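Local coordinates for protein inositol 2-dehydrogenase (PDB 4HKT) that catalyses the NAD-dependent oxidation of myo-inositol to 2-keto-myo-inositol, the first step in the breakdown of this polyol, at residues 94-97 with 102-105. Numbering follows the deposited sequence.
Sequences KPID and RVRA
Val103 packs its two methyl groups against Ile96 and Asp97, so that the first full turn of helix 100-112 closes back on the loop leading into it. CG1 of Val103 meets CD1 of Ile96 at 3.9 Å, and the two buried side chains cross at about a right angle. A short beta-branched valine suits this place: with CG1 anti to the backbone N (chi1 172°), CG2 of Val103 is turned onto the loop backbone, 3.6 Å from Asp97 O. The longer Ile96 packs alongside it and also touches Cys106 and Leu107 of the same helix.

The other side is polar and partly open to solvent. There the carboxylate of Asp97 lies across the aliphatic base of Arg102, its OD2 3.5 Å from Arg102 CB, without any hydrogen bond between the two. Opposite charges are near but not paired, since Asp97 OD1 stays 5.2 Å from Arg102 NE. Arg102 bends at chi2 (63°) and carries its guanidinium to salt bridges with Asp78 and Glu81, while Asp97 OD2 accepts a hydrogen bond from Asp99 N near the start of the helix. Replacing Asp97 with alanine removes the carboxylate and is likely to leave the Asp99 amide without its side-chain acceptor and the methylenes of Arg102 less covered.

Within the Rossmann domain, this loop carries the chain from parallel strand 89-93 into helix 100-112. Helix 76-85 meets Ile96 through Ile80 and Arg102 through Ala77, while Leu309 and Leu312 of helix 305-324 pack on Val103.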
ATOM      1  N   LYS B  94     -27.414   7.320 -18.450  1.00 23.23           N
ATOM      2  CA  LYS B  94     -26.836   7.091 -19.752  1.00 25.79           C
ATOM      3  C   LYS B  94     -27.642   6.008 -20.438  1.00 24.09           C
ATOM      4  O   LYS B  94     -28.196   5.144 -19.769  1.00 24.23           O
ATOM      5  CB  LYS B  94     -25.385   6.641 -19.637  1.00 27.12           C
ATOM      6  CG  LYS B  94     -25.267   5.192 -19.239  1.00 28.01           C
ATOM      7  CD  LYS B  94     -23.920   4.630 -19.563  1.00 31.22           C
ATOM      8  CE  LYS B  94     -23.855   3.194 -19.117  1.00 29.68           C
ATOM      9  NZ  LYS B  94     -24.510   2.328 -20.113  1.00 28.65           N
ATOM     10  N   PRO B  95     -27.726   6.052 -21.771  1.00 24.42           N
ATOM     11  CA  PRO B  95     -27.343   7.136 -22.664  1.00 24.98           C
ATOM     12  C   PRO B  95     -28.579   8.010 -22.919  1.00 23.88           C
ATOM     13  O   PRO B  95     -29.668   7.706 -22.441  1.00 22.64           O
ATOM     14  CB  PRO B  95     -26.978   6.402 -23.954  1.00 24.53           C
ATOM     15  CG  PRO B  95     -27.913   5.257 -23.978  1.00 25.32           C
ATOM     16  CD  PRO B  95     -28.150   4.866 -22.537  1.00 25.49           C
ATOM     17  N   ILE B  96     -28.406   9.080 -23.668  1.00 22.10           N
ATOM     18  CA  ILE B  96     -29.541   9.832 -24.172  1.00 19.91           C
ATOM     19  C   ILE B  96     -30.241   8.967 -25.200  1.00 20.10           C
ATOM     20  O   ILE B  96     -31.474   8.830 -25.206  1.00 20.55           O
ATOM     21  CB  ILE B  96     -29.094  11.153 -24.778  1.00 19.14           C
ATOM     22  CG1 ILE B  96     -28.621  12.086 -23.644  1.00 20.47           C
ATOM     23  CG2 ILE B  96     -30.259  11.821 -25.491  1.00 17.40           C
ATOM     24  CD1 ILE B  96     -27.839  13.272 -24.108  1.00 19.96           C
ATOM     25  N   ASP B  97     -29.435   8.388 -26.085  1.00 18.27           N
ATOM     26  CA  ASP B  97     -29.909   7.411 -27.070  1.00 19.12           C
ATOM     27  C   ASP B  97     -28.690   6.712 -27.619  1.00 19.03           C
ATOM     28  O   ASP B  97     -27.580   7.213 -27.496  1.00 17.75           O
ATOM     29  CB  ASP B  97     -30.692   8.069 -28.209  1.00 19.36           C
ATOM     30  CG  ASP B  97     -31.479   7.056 -29.037  1.00 21.40           C
ATOM     31  OD1 ASP B  97     -32.517   6.596 -28.548  1.00 23.36           O
ATOM     32  OD2 ASP B  97     -31.046   6.731 -30.172  1.00 21.01           O
ATOM     33  N   ARG B 102     -30.410  10.918 -33.333  1.00 18.55           N
ATOM     34  CA  ARG B 102     -31.499  11.048 -32.308  1.00 18.88           C
ATOM     35  C   ARG B 102     -31.100  11.911 -31.112  1.00 17.94           C
ATOM     36  O   ARG B 102     -31.925  12.699 -30.589  1.00 20.03           O
ATOM     37  CB  ARG B 102     -31.894   9.660 -31.788  1.00 19.18           C
ATOM     38  CG  ARG B 102     -33.093   9.586 -30.858  1.00 20.05           C
ATOM     39  CD  ARG B 102     -34.379  10.045 -31.555  1.00 20.96           C
ATOM     40  NE  ARG B 102     -35.476  10.279 -30.621  1.00 21.00           N
ATOM     41  CZ  ARG B 102     -35.761  11.448 -30.039  1.00 23.64           C
ATOM     42  NH1 ARG B 102     -35.004  12.540 -30.235  1.00 23.77           N
ATOM     43  NH2 ARG B 102     -36.837  11.539 -29.273  1.00 23.16           N
ATOM     44  N   VAL B 103     -29.863  11.743 -30.638  1.00 17.02           N
ATOM     45  CA  VAL B 103     -29.367  12.518 -29.484  1.00 17.35           C
ATOM     46  C   VAL B 103     -29.372  13.994 -29.843  1.00 16.61           C
ATOM     47  O   VAL B 103     -29.817  14.834 -29.069  1.00 16.47           O
ATOM     48  CB  VAL B 103     -27.952  12.105 -29.045  1.00 16.94           C
ATOM     49  CG1 VAL B 103     -27.444  13.068 -27.983  1.00 18.11           C
ATOM     50  CG2 VAL B 103     -27.916  10.650 -28.595  1.00 17.93           C
ATOM     51  N   ARG B 104     -28.853  14.314 -31.012  1.00 17.53           N
ATOM     52  CA  ARG B 104     -28.851  15.680 -31.544  1.00 17.64           C
ATOM     53  C   ARG B 104     -30.222  16.322 -31.627  1.00 18.37           C
ATOM     54  O   ARG B 104     -30.389  17.485 -31.253  1.00 18.77           O
ATOM     55  CB  ARG B 104     -28.151  15.728 -32.923  1.00 20.86           C
ATOM     56  CG  ARG B 104     -26.617  15.752 -32.833  1.00 22.57           C
ATOM     57  CD  ARG B 104     -25.979  16.046 -34.192  1.00 26.88           C
ATOM     58  NE  ARG B 104     -26.140  14.878 -35.055  1.00 30.43           N
ATOM     59  CZ  ARG B 104     -25.267  13.869 -35.159  1.00 33.67           C
ATOM     60  NH1 ARG B 104     -24.095  13.874 -34.494  1.00 32.97           N
ATOM     61  NH2 ARG B 104     -25.554  12.861 -35.978  1.00 35.55           N
ATOM     62  N   ALA B 105     -31.204  15.560 -32.084  1.00 18.11           N
ATOM     63  CA  ALA B 105     -32.576  16.031 -32.148  1.00 19.47           C
ATOM     64  C   ALA B 105     -33.108  16.327 -30.751  1.00 18.26           C
ATOM     65  O   ALA B 105     -33.778  17.317 -30.538  1.00 19.18           O
ATOM     66  CB  ALA B 105     -33.464  14.984 -32.831  1.00 20.25           C
TER